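Local coordinates for protein aldehyde dehydrogenase 12 (Zea mays, PDB 6D97) that probably oxidises L-glutamate gamma-semialdehyde to glutamate with NAD+ as the last enzyme of proline catabolism in plants, at residues A[257-262]-A[280-285]; A[268-273]-A[284-289]; A[218-223]-A[249-254]. All blocks are in the same frame, centred on the assembly; numbering follows the deposited sequence.

Interaction 1 of 3, residues A[257-262]-A[280-285]; sequences VMNKLL and EKLAAD. With NAD (nicotinamide-adenine-dinucleotide), chain E.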
loop_
_atom_site.group_PDB
_atom_site.type_symbol
_atom_site.label_atom_id
_atom_site.label_comp_id
_atom_site.label_asym_id
_atom_site.label_seq_id
_atom_site.Cartn_x
_atom_site.Cartn_y
_atom_site.Cartn_z
ATOM N N VAL A 257 -12.530 -35.980 17.744
ATOM C CA VAL A 257 -13.408 -36.066 16.584
ATOM C C VAL A 257 -13.086 -34.961 15.590
ATOM O O VAL A 257 -13.033 -35.195 14.376
ATOM C CB VAL A 257 -14.883 -36.022 17.015
ATOM C CG1 VAL A 257 -15.765 -35.819 15.801
ATOM C CG2 VAL A 257 -15.258 -37.303 17.738
ATOM N N MET A 258 -12.856 -33.741 16.085
ATOM C CA MET A 258 -12.477 -32.646 15.199
ATOM C C MET A 258 -11.188 -32.969 14.456
ATOM O O MET A 258 -11.022 -32.595 13.289
ATOM C CB MET A 258 -12.326 -31.350 15.994
ATOM C CG MET A 258 -12.210 -30.107 15.121
ATOM S SD MET A 258 -13.670 -29.886 14.081
ATOM C CE MET A 258 -13.127 -28.563 13.005
ATOM N N ASN A 259 -10.263 -33.666 15.121
ATOM C CA ASN A 259 -9.036 -34.098 14.464
ATOM C C ASN A 259 -9.347 -35.019 13.293
ATOM O O ASN A 259 -8.790 -34.864 12.200
ATOM C CB ASN A 259 -8.123 -34.797 15.472
ATOM C CG ASN A 259 -6.654 -34.509 15.233
ATOM O OD1 ASN A 259 -5.909 -34.224 16.170
ATOM N ND2 ASN A 259 -6.229 -34.574 13.974
ATOM N N LYS A 260 -10.250 -35.982 13.501
ATOM C CA LYS A 260 -10.622 -36.891 12.423
ATOM C C LYS A 260 -11.258 -36.138 11.262
ATOM O O LYS A 260 -10.987 -36.441 10.094
ATOM C CB LYS A 260 -11.582 -37.964 12.933
ATOM C CG LYS A 260 -11.061 -38.846 14.048
ATOM C CD LYS A 260 -12.137 -39.862 14.409
ATOM C CE LYS A 260 -12.132 -40.214 15.884
ATOM N NZ LYS A 260 -10.948 -41.028 16.262
ATOM N N LEU A 261 -12.117 -35.161 11.562
ATOM C CA LEU A 261 -12.763 -34.401 10.499
ATOM C C LEU A 261 -11.739 -33.647 9.661
ATOM O O LEU A 261 -11.860 -33.576 8.433
ATOM C CB LEU A 261 -13.790 -33.438 11.089
ATOM C CG LEU A 261 -14.413 -32.457 10.097
ATOM C CD1 LEU A 261 -15.140 -33.201 8.987
ATOM C CD2 LEU A 261 -15.352 -31.505 10.812
ATOM N N LEU A 262 -10.711 -33.091 10.311
ATOM C CA LEU A 262 -9.677 -32.361 9.583
ATOM C C LEU A 262 -8.924 -33.275 8.626
ATOM O O LEU A 262 -8.613 -32.883 7.496
ATOM C CB LEU A 262 -8.700 -31.708 10.561
ATOM C CG LEU A 262 -9.225 -30.607 11.484
ATOM C CD1 LEU A 262 -8.132 -30.147 12.445
ATOM C CD2 LEU A 262 -9.755 -29.438 10.677
ATOM N N GLU A 280 0.754 -27.739 17.720
ATOM C CA GLU A 280 1.862 -28.432 17.071
ATOM C C GLU A 280 1.428 -29.789 16.527
ATOM O O GLU A 280 1.880 -30.203 15.453
ATOM C CB GLU A 280 3.029 -28.586 18.049
ATOM C CG GLU A 280 3.641 -27.268 18.500
ATOM C CD GLU A 280 4.212 -26.470 17.344
ATOM O OE1 GLU A 280 4.746 -27.090 16.400
ATOM O OE2 GLU A 280 4.114 -25.226 17.372
ATOM N N LYS A 281 0.559 -30.496 17.256
ATOM C CA LYS A 281 0.012 -31.754 16.754
ATOM C C LYS A 281 -0.763 -31.532 15.461
ATOM O O LYS A 281 -0.590 -32.270 14.484
ATOM C CB LYS A 281 -0.886 -32.394 17.814
ATOM C CG LYS A 281 -1.420 -33.766 17.437
ATOM C CD LYS A 281 -2.649 -34.112 18.264
ATOM C CE LYS A 281 -3.072 -35.556 18.060
ATOM N NZ LYS A 281 -3.228 -35.873 16.617
ATOM N N LEU A 282 -1.628 -30.513 15.441
ATOM C CA LEU A 282 -2.380 -30.206 14.228
ATOM C C LEU A 282 -1.457 -29.748 13.107
ATOM O O LEU A 282 -1.662 -30.110 11.942
ATOM C CB LEU A 282 -3.441 -29.142 14.512
ATOM C CG LEU A 282 -4.695 -29.581 15.269
ATOM C CD1 LEU A 282 -5.804 -28.554 15.108
ATOM C CD2 LEU A 282 -5.151 -30.935 14.768
ATOM N N ALA A 283 -0.439 -28.946 13.436
ATOM C CA ALA A 283 0.505 -28.499 12.417
ATOM C C ALA A 283 1.233 -29.672 11.781
ATOM O O ALA A 283 1.615 -29.607 10.607
ATOM C CB ALA A 283 1.511 -27.517 13.018
ATOM N N ALA A 284 1.437 -30.751 12.538
ATOM C CA ALA A 284 2.064 -31.940 11.982
ATOM C C ALA A 284 1.059 -32.779 11.206
ATOM O O ALA A 284 1.351 -33.237 10.096
ATOM C CB ALA A 284 2.713 -32.768 13.094
ATOM N N ASP A 285 -0.135 -32.984 11.774
ATOM C CA ASP A 285 -1.151 -33.784 11.099
ATOM C C ASP A 285 -1.542 -33.165 9.764
ATOM O O ASP A 285 -1.631 -33.860 8.744
ATOM C CB ASP A 285 -2.382 -33.939 11.993
ATOM C CG ASP A 285 -2.135 -34.856 13.168
ATOM O OD1 ASP A 285 -1.043 -35.462 13.230
ATOM O OD2 ASP A 285 -3.034 -34.967 14.028
HETATM P PA NAD E . -6.989 -26.397 23.551
HETATM O O1A NAD E . -5.775 -26.669 22.605
HETATM O O2A NAD E . -7.240 -27.267 24.681
HETATM O O5B NAD E . -8.364 -26.470 23.016
HETATM C C5B NAD E . -8.808 -25.497 22.101
HETATM C C4B NAD E . -9.746 -26.039 21.028
HETATM O O4B NAD E . -9.128 -27.000 20.190
HETATM C C3B NAD E . -11.003 -26.628 21.580
HETATM O O3B NAD E . -12.081 -26.312 20.785
HETATM C C2B NAD E . -10.723 -28.068 21.538
HETATM O O2B NAD E . -11.890 -28.794 21.461
HETATM C C1B NAD E . -9.908 -28.161 20.303
HETATM N N9A NAD E . -9.042 -29.317 20.216
HETATM C C8A NAD E . -8.313 -29.925 21.222
HETATM N N7A NAD E . -7.621 -30.947 20.706
HETATM C C5A NAD E . -7.865 -31.031 19.339
HETATM C C6A NAD E . -7.435 -31.858 18.318
HETATM N N6A NAD E . -6.520 -32.926 18.609
HETATM N N1A NAD E . -7.871 -31.669 17.064
HETATM C C2A NAD E . -8.735 -30.668 16.755
HETATM N N3A NAD E . -9.180 -29.834 17.730
HETATM C C4A NAD E . -8.767 -29.989 19.005
HETATM O O3 NAD E . -7.079 -25.118 24.267
HETATM P PN NAD E . -7.046 -24.906 25.841
HETATM O O1N NAD E . -6.909 -23.346 25.973
HETATM O O2N NAD E . -8.340 -25.317 26.480
HETATM O O5D NAD E . -5.874 -25.547 26.535
#

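Interaction 2 of 3, residues A[268-273]-A[284-289]; sequences KMTLFT and ADLKGR. With NAD (nicotinamide-adenine-dinucleotide), chain E.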
loop_
_atom_site.group_PDB
_atom_site.type_symbol
_atom_site.label_atom_id
_atom_site.label_comp_id
_atom_site.label_asym_id
_atom_site.label_seq_id
_atom_site.Cartn_x
_atom_site.Cartn_y
_atom_site.Cartn_z
ATOM N N LYS A 268 -8.492 -26.798 3.113
ATOM C CA LYS A 268 -7.314 -26.179 2.522
ATOM C C LYS A 268 -6.616 -25.221 3.475
ATOM O O LYS A 268 -5.434 -24.922 3.275
ATOM C CB LYS A 268 -7.694 -25.461 1.227
ATOM C CG LYS A 268 -8.056 -26.431 0.116
ATOM C CD LYS A 268 -6.939 -27.450 -0.068
ATOM C CE LYS A 268 -7.475 -28.864 -0.180
ATOM N NZ LYS A 268 -8.120 -29.133 -1.490
ATOM N N MET A 269 -7.316 -24.740 4.498
ATOM C CA MET A 269 -6.712 -23.927 5.542
ATOM C C MET A 269 -7.431 -24.224 6.847
ATOM O O MET A 269 -8.645 -24.425 6.857
ATOM C CB MET A 269 -6.792 -22.430 5.218
ATOM C CG MET A 269 -5.445 -21.713 5.261
ATOM S SD MET A 269 -4.672 -21.738 6.893
ATOM C CE MET A 269 -5.874 -20.814 7.848
ATOM N N THR A 270 -6.681 -24.263 7.945
ATOM C CA THR A 270 -7.258 -24.452 9.269
ATOM C C THR A 270 -6.715 -23.371 10.186
ATOM O O THR A 270 -5.497 -23.255 10.361
ATOM C CB THR A 270 -6.941 -25.839 9.838
ATOM O OG1 THR A 270 -7.563 -26.844 9.030
ATOM C CG2 THR A 270 -7.459 -25.959 11.262
ATOM N N LEU A 271 -7.612 -22.566 10.746
ATOM C CA LEU A 271 -7.254 -21.629 11.801
ATOM C C LEU A 271 -7.425 -22.343 13.132
ATOM O O LEU A 271 -8.528 -22.789 13.467
ATOM C CB LEU A 271 -8.124 -20.372 11.744
ATOM C CG LEU A 271 -7.814 -19.169 12.648
ATOM C CD1 LEU A 271 -8.306 -19.355 14.086
ATOM C CD2 LEU A 271 -6.326 -18.862 12.628
ATOM N N PHE A 272 -6.339 -22.457 13.887
ATOM C CA PHE A 272 -6.402 -23.013 15.227
ATOM C C PHE A 272 -5.972 -21.971 16.244
ATOM O O PHE A 272 -4.906 -21.361 16.107
ATOM C CB PHE A 272 -5.529 -24.254 15.380
ATOM C CG PHE A 272 -5.510 -24.787 16.780
ATOM C CD1 PHE A 272 -6.546 -25.581 17.239
ATOM C CD2 PHE A 272 -4.477 -24.469 17.647
ATOM C CE1 PHE A 272 -6.549 -26.058 18.527
ATOM C CE2 PHE A 272 -4.471 -24.947 18.937
ATOM C CZ PHE A 272 -5.508 -25.741 19.379
ATOM N N THR A 273 -6.789 -21.799 17.277
ATOM C CA THR A 273 -6.447 -20.979 18.430
ATOM C C THR A 273 -6.644 -21.826 19.675
ATOM O O THR A 273 -7.757 -22.292 19.938
ATOM C CB THR A 273 -7.312 -19.720 18.496
ATOM O OG1 THR A 273 -7.194 -18.993 17.267
ATOM C CG2 THR A 273 -6.851 -18.841 19.636
ATOM N N ALA A 284 1.437 -30.751 12.538
ATOM C CA ALA A 284 2.064 -31.940 11.982
ATOM C C ALA A 284 1.059 -32.779 11.206
ATOM O O ALA A 284 1.351 -33.237 10.096
ATOM C CB ALA A 284 2.713 -32.768 13.094
ATOM N N ASP A 285 -0.135 -32.984 11.774
ATOM C CA ASP A 285 -1.151 -33.784 11.099
ATOM C C ASP A 285 -1.542 -33.165 9.764
ATOM O O ASP A 285 -1.631 -33.860 8.744
ATOM C CB ASP A 285 -2.382 -33.939 11.993
ATOM C CG ASP A 285 -2.135 -34.856 13.168
ATOM O OD1 ASP A 285 -1.043 -35.462 13.230
ATOM O OD2 ASP A 285 -3.034 -34.967 14.028
ATOM N N LEU A 286 -1.779 -31.857 9.752
ATOM C CA LEU A 286 -2.163 -31.136 8.548
ATOM C C LEU A 286 -0.966 -30.722 7.709
ATOM O O LEU A 286 -1.146 -30.026 6.702
ATOM C CB LEU A 286 -3.005 -29.913 8.924
ATOM C CG LEU A 286 -4.385 -30.260 9.500
ATOM C CD1 LEU A 286 -5.026 -29.057 10.174
ATOM C CD2 LEU A 286 -5.311 -30.791 8.418
ATOM N N LYS A 287 0.240 -31.137 8.106
ATOM C CA LYS A 287 1.467 -30.875 7.355
ATOM C C LYS A 287 1.653 -29.383 7.101
ATOM O O LYS A 287 2.093 -28.966 6.029
ATOM C CB LYS A 287 1.492 -31.662 6.044
ATOM C CG LYS A 287 1.481 -33.170 6.233
ATOM C CD LYS A 287 1.617 -33.888 4.906
ATOM C CE LYS A 287 1.968 -35.359 5.099
ATOM N NZ LYS A 287 0.908 -36.148 5.786
ATOM N N GLY A 288 1.293 -28.570 8.092
ATOM C CA GLY A 288 1.524 -27.145 8.038
ATOM C C GLY A 288 0.468 -26.334 7.326
ATOM O O GLY A 288 0.646 -25.119 7.174
ATOM N N ARG A 289 -0.623 -26.957 6.885
ATOM C CA ARG A 289 -1.736 -26.235 6.272
ATOM C C ARG A 289 -2.612 -25.594 7.352
ATOM O O ARG A 289 -3.816 -25.832 7.454
ATOM C CB ARG A 289 -2.538 -27.174 5.383
ATOM C CG ARG A 289 -1.870 -27.478 4.057
ATOM C CD ARG A 289 -2.758 -28.344 3.181
ATOM N NE ARG A 289 -2.361 -28.309 1.775
ATOM C CZ ARG A 289 -2.699 -27.339 0.933
ATOM N NH1 ARG A 289 -3.432 -26.322 1.362
ATOM N NH2 ARG A 289 -2.301 -27.391 -0.333
HETATM P PA NAD E . -6.989 -26.397 23.551
HETATM O O1A NAD E . -5.775 -26.669 22.605
HETATM O O2A NAD E . -7.240 -27.267 24.681
HETATM O O5B NAD E . -8.364 -26.470 23.016
HETATM C C5B NAD E . -8.808 -25.497 22.101
HETATM C C4B NAD E . -9.746 -26.039 21.028
HETATM O O4B NAD E . -9.128 -27.000 20.190
HETATM C C3B NAD E . -11.003 -26.628 21.580
HETATM O O3B NAD E . -12.081 -26.312 20.785
HETATM C C2B NAD E . -10.723 -28.068 21.538
HETATM O O2B NAD E . -11.890 -28.794 21.461
HETATM C C1B NAD E . -9.908 -28.161 20.303
HETATM N N9A NAD E . -9.042 -29.317 20.216
HETATM C C8A NAD E . -8.313 -29.925 21.222
HETATM N N7A NAD E . -7.621 -30.947 20.706
HETATM C C5A NAD E . -7.865 -31.031 19.339
HETATM C C6A NAD E . -7.435 -31.858 18.318
HETATM N N6A NAD E . -6.520 -32.926 18.609
HETATM N N1A NAD E . -7.871 -31.669 17.064
HETATM C C2A NAD E . -8.735 -30.668 16.755
HETATM N N3A NAD E . -9.180 -29.834 17.730
HETATM C C4A NAD E . -8.767 -29.989 19.005
HETATM O O3 NAD E . -7.079 -25.118 24.267
HETATM P PN NAD E . -7.046 -24.906 25.841
HETATM O O1N NAD E . -6.909 -23.346 25.973
HETATM O O2N NAD E . -8.340 -25.317 26.480
HETATM O O5D NAD E . -5.874 -25.547 26.535
HETATM O O HOH W 1 -6.104 -27.267 6.792
#

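Interaction 3 of 3, residues A[218-223]-A[249-254]; sequences KPVLKV and DFINSD. With NAD (nicotinamide-adenine-dinucleotide), chain E.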
loop_
_atom_site.group_PDB
_atom_site.type_symbol
_atom_site.label_atom_id
_atom_site.label_comp_id
_atom_site.label_asym_id
_atom_site.label_seq_id
_atom_site.Cartn_x
_atom_site.Cartn_y
_atom_site.Cartn_z
ATOM N N LYS A 218 -15.399 -21.228 2.617
ATOM C CA LYS A 218 -16.520 -21.835 3.327
ATOM C C LYS A 218 -15.981 -22.515 4.575
ATOM O O LYS A 218 -15.337 -23.571 4.473
ATOM C CB LYS A 218 -17.276 -22.837 2.453
ATOM C CG LYS A 218 -18.335 -23.610 3.220
ATOM C CD LYS A 218 -19.293 -24.341 2.312
ATOM C CE LYS A 218 -20.356 -25.044 3.143
ATOM N NZ LYS A 218 -21.397 -25.689 2.297
ATOM N N PRO A 219 -16.189 -21.945 5.755
ATOM C CA PRO A 219 -15.608 -22.515 6.969
ATOM C C PRO A 219 -16.548 -23.452 7.705
ATOM O O PRO A 219 -17.775 -23.348 7.634
ATOM C CB PRO A 219 -15.329 -21.267 7.816
ATOM C CG PRO A 219 -16.460 -20.356 7.460
ATOM C CD PRO A 219 -16.818 -20.640 6.011
ATOM N N VAL A 220 -15.936 -24.390 8.418
ATOM C CA VAL A 220 -16.594 -25.127 9.485
ATOM C C VAL A 220 -15.999 -24.627 10.793
ATOM O O VAL A 220 -14.771 -24.579 10.949
ATOM C CB VAL A 220 -16.436 -26.651 9.320
ATOM C CG1 VAL A 220 -14.965 -27.064 9.294
ATOM C CG2 VAL A 220 -17.191 -27.378 10.420
ATOM N N LEU A 221 -16.862 -24.191 11.703
ATOM C CA LEU A 221 -16.439 -23.539 12.933
ATOM C C LEU A 221 -16.659 -24.471 14.115
ATOM O O LEU A 221 -17.761 -24.995 14.305
ATOM C CB LEU A 221 -17.195 -22.227 13.148
ATOM C CG LEU A 221 -16.968 -21.587 14.518
ATOM C CD1 LEU A 221 -15.520 -21.161 14.708
ATOM C CD2 LEU A 221 -17.896 -20.409 14.715
ATOM N N LYS A 222 -15.609 -24.674 14.903
ATOM C CA LYS A 222 -15.680 -25.482 16.113
ATOM C C LYS A 222 -15.215 -24.637 17.289
ATOM O O LYS A 222 -14.082 -24.141 17.294
ATOM C CB LYS A 222 -14.830 -26.746 15.980
ATOM C CG LYS A 222 -14.932 -27.700 17.158
ATOM C CD LYS A 222 -13.565 -27.942 17.774
ATOM C CE LYS A 222 -13.616 -29.015 18.849
ATOM N NZ LYS A 222 -14.331 -28.545 20.069
ATOM N N VAL A 223 -16.090 -24.470 18.276
ATOM C CA VAL A 223 -15.780 -23.761 19.510
ATOM C C VAL A 223 -15.822 -24.769 20.649
ATOM O O VAL A 223 -16.642 -25.695 20.634
ATOM C CB VAL A 223 -16.761 -22.595 19.756
ATOM C CG1 VAL A 223 -16.425 -21.850 21.044
ATOM C CG2 VAL A 223 -16.753 -21.645 18.563
ATOM N N ASP A 249 -20.711 -23.969 8.423
ATOM C CA ASP A 249 -21.169 -25.040 9.291
ATOM C C ASP A 249 -20.640 -24.818 10.702
ATOM O O ASP A 249 -19.624 -24.152 10.910
ATOM C CB ASP A 249 -20.718 -26.410 8.778
ATOM C CG ASP A 249 -21.283 -26.729 7.416
ATOM O OD1 ASP A 249 -22.510 -26.596 7.230
ATOM O OD2 ASP A 249 -20.496 -27.100 6.526
ATOM N N PHE A 250 -21.335 -25.414 11.668
ATOM C CA PHE A 250 -21.018 -25.268 13.085
ATOM C C PHE A 250 -21.018 -26.655 13.708
ATOM O O PHE A 250 -22.058 -27.319 13.727
ATOM C CB PHE A 250 -22.048 -24.354 13.759
ATOM C CG PHE A 250 -21.733 -24.000 15.183
ATOM C CD1 PHE A 250 -20.540 -23.377 15.519
ATOM C CD2 PHE A 250 -22.661 -24.250 16.183
ATOM C CE1 PHE A 250 -20.268 -23.035 16.834
ATOM C CE2 PHE A 250 -22.400 -23.915 17.497
ATOM C CZ PHE A 250 -21.202 -23.304 17.826
ATOM N N ILE A 251 -19.865 -27.108 14.193
ATOM C CA ILE A 251 -19.733 -28.453 14.744
ATOM C C ILE A 251 -19.319 -28.354 16.207
ATOM O O ILE A 251 -18.462 -27.539 16.568
ATOM C CB ILE A 251 -18.735 -29.313 13.941
ATOM C CG1 ILE A 251 -18.670 -30.730 14.521
ATOM C CG2 ILE A 251 -17.353 -28.677 13.916
ATOM C CD1 ILE A 251 -17.978 -31.742 13.624
ATOM N N ASN A 252 -19.950 -29.166 17.050
ATOM C CA ASN A 252 -19.553 -29.338 18.439
ATOM C C ASN A 252 -19.035 -30.760 18.611
ATOM O O ASN A 252 -19.688 -31.716 18.181
ATOM C CB ASN A 252 -20.722 -29.080 19.394
ATOM C CG ASN A 252 -21.306 -27.683 19.258
ATOM O OD1 ASN A 252 -20.899 -26.757 19.956
ATOM N ND2 ASN A 252 -22.291 -27.538 18.381
ATOM N N SER A 253 -17.862 -30.896 19.221
ATOM C CA SER A 253 -17.254 -32.208 19.410
ATOM C C SER A 253 -16.078 -32.058 20.361
ATOM O O SER A 253 -15.647 -30.946 20.678
ATOM C CB SER A 253 -16.790 -32.820 18.084
ATOM O OG SER A 253 -15.680 -32.113 17.556
ATOM N N ASP A 254 -15.565 -33.198 20.816
ATOM C CA ASP A 254 -14.287 -33.184 21.498
ATOM C C ASP A 254 -13.168 -33.007 20.475
ATOM O O ASP A 254 -13.388 -33.053 19.260
ATOM C CB ASP A 254 -14.082 -34.459 22.324
ATOM C CG ASP A 254 -14.180 -35.737 21.497
ATOM O OD1 ASP A 254 -13.655 -35.790 20.366
ATOM O OD2 ASP A 254 -14.764 -36.716 22.005
HETATM P PA NAD E . -6.989 -26.397 23.551
HETATM O O1A NAD E . -5.775 -26.669 22.605
HETATM O O2A NAD E . -7.240 -27.267 24.681
HETATM O O5B NAD E . -8.364 -26.470 23.016
HETATM C C5B NAD E . -8.808 -25.497 22.101
HETATM C C4B NAD E . -9.746 -26.039 21.028
HETATM O O4B NAD E . -9.128 -27.000 20.190
HETATM C C3B NAD E . -11.003 -26.628 21.580
HETATM O O3B NAD E . -12.081 -26.312 20.785
HETATM C C2B NAD E . -10.723 -28.068 21.538
HETATM O O2B NAD E . -11.890 -28.794 21.461
HETATM C C1B NAD E . -9.908 -28.161 20.303
HETATM N N9A NAD E . -9.042 -29.317 20.216
HETATM C C8A NAD E . -8.313 -29.925 21.222
HETATM N N7A NAD E . -7.621 -30.947 20.706
HETATM C C5A NAD E . -7.865 -31.031 19.339
HETATM C C6A NAD E . -7.435 -31.858 18.318
HETATM N N6A NAD E . -6.520 -32.926 18.609
HETATM N N1A NAD E . -7.871 -31.669 17.064
HETATM C C2A NAD E . -8.735 -30.668 16.755
HETATM N N3A NAD E . -9.180 -29.834 17.730
HETATM C C4A NAD E . -8.767 -29.989 19.005
HETATM O O3 NAD E . -7.079 -25.118 24.267
HETATM P PN NAD E . -7.046 -24.906 25.841
HETATM O O1N NAD E . -6.909 -23.346 25.973
HETATM O O2N NAD E . -8.340 -25.317 26.480
HETATM O O5D NAD E . -5.874 -25.547 26.535
HETATM O O HOH W 2 -17.227 -28.326 20.450
HETATM O O HOH W 3 -18.664 -25.664 18.518
#

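Interaction 1 of 3, residues A[257-262]-A[280-285]
Asn259 reaches from helix 255-265 toward helix 276-285, where its carboxamide is gripped at both ends. The two segments run nearly parallel (24° between directions), yet their axes stay 11.3 Å apart, a gap spanned by side chains. Asn259 OD1 accepts from Lys281 NZ at 3.2 Å, the ammonium standing above the carbonyl plane, and from the adenine amino group, NAD N6A, at 2.8 Å. Asn259 ND2 donates to Asp285 OD2 at 3.2 Å, on the anti side of the carboxylate, whose plane is turned 54° from the amide. The syn lone pair of the same Asp285 OD2 receives Lys281 NZ at 2.7 Å in a salt bridge. Lys281 runs with CG anti to its backbone N (chi1 -175°) and bends only at its last torsion, bringing NZ to both acceptors. Beside these polar groups, Leu262 CD1 meets Leu282 CD2 at 3.9 Å, and Leu282 CD2 lies 3.6 Å from NAD N1A. Shortening Asn259 to an alanine is likely to leave the adenine amino group and Lys281 NZ without this acceptor, and Asp285 OD2 with one donor fewer. Donors at OD1 and an acceptor at ND2 probably fix the amide's flip, its oxygen toward the adenine amino group.

Interaction 2 of 3, residues A[268-273]-A[284-289]
Thr270 and Leu286 meet inside a beta-alpha-beta unit of the Rossmann-type NAD-binding domain, where strand 269-273 leads through helix 276-285 to strand 290-293. The close-packed part is here: Leu286 CD1 lies 3.6 Å from Thr270 OG1 and also touches Thr270 CB, the two side chains crossing at about a right angle. Thr270 carries OG1 anti to its carbonyl carbon (chi1 -65°), which brings the hydroxyl to a water as well as to the leucine methyl. Its proton goes to that water, 2.7 Å from Thr270 OG1, and the water in turn donates to Arg289 O at 2.8 Å. The direct backbone link, Thr270 N to Arg289 O, is weak at 3.3 Å, so the water reinforces the join between strand and turn. Helix 276-285 ends in a Schellman motif at Lys287, and a type I' turn from Leu286 to Arg289 brings the chain back beside the strand; Gly288, at phi 85°, suits that bend because a side chain would collide with the preceding carbonyl oxygen.

The other end covers more surface but is held less firmly and is partly exposed. Arg289 and Lys268 lie side by side, pointing the same way, their like charges kept apart with Lys268 NZ 6.2 Å from Arg289 NH1. The main polar partner of Arg289 is Gly507 O of the second subunit, and Pro509 of that subunit packs on the same side chain. Within the two segments, Arg289 NH1 makes a weak, bent bond (128°) to Lys268 O, 3.1 Å away at the guanidinium edge, while Lys268 CD sits over one guanidinium face, 4.0 Å from Arg289 NH1.

Interaction 3 of 3, residues A[218-223]-A[249-254]
Val220 CG2 nests against Ile251 CG2 at 3.7 Å and also leans on Asp249 CB, so one branch of the valine fills the hollow between two neighbouring side chains on the same sheet face. The strands are parallel, their short axes 4.6 Å apart and 25° askew, with Val220 beside Asp249 and Leu221 beside Phe250. Asp249 N to Pro219 O (3.1 Å), Leu221 N to Asp249 O (2.9 Å) and Ile251 N to Leu221 O (3.0 Å) join the backbones. On the other face, Leu221 CD2 lies against Phe250 CD1, while Val223 CG2 comes to the ring's edge. Lys222 crosses Ile251 obliquely, its CB against Ile251 CG2. With chi1 at -176° the Lys222 chain leaves opposite its own nitrogen, and bends at the second and last torsions bring Lys222 NZ to Ser253 O and, 2.8 Å away, NAD O2B; a weaker bond to NAD O3B means the amine binds both hydroxyl oxygens of the adenosine ribose. Strand 249-251 is outermost in this chain's five-stranded parallel sheet, with 218-223 between it and 191-196. Helix 229-240 completes the beta-alpha-beta crossover, packing Met231 on Leu221 and Ile235 on Phe250, while helix 203-214 packs against Pro219, Leu221 and Val223.

How the interactions relate
All three contacts belong to the NAD-binding domain, touch NAD and are mainly buried; Lys281 of interaction 1 is exposed, Arg289 and Lys268 of interaction 2 partly so, and interaction 3 is buried but for Asp254. Interactions 2 and 3 use opposite halves of one parallel sheet and do not touch: regular strand pairing buries 506 Å² in interaction 3, against 232 Å² for a turn docked partly through water. Interaction 1, smallest at 170 Å², is side chain to side chain between helices. It meets both others, sharing helix 276-285 with interaction 2 and setting Met258 against Lys222 of interaction 3. Interactions 1 and 2 also border the second subunit; no other protein chain touches interaction 3.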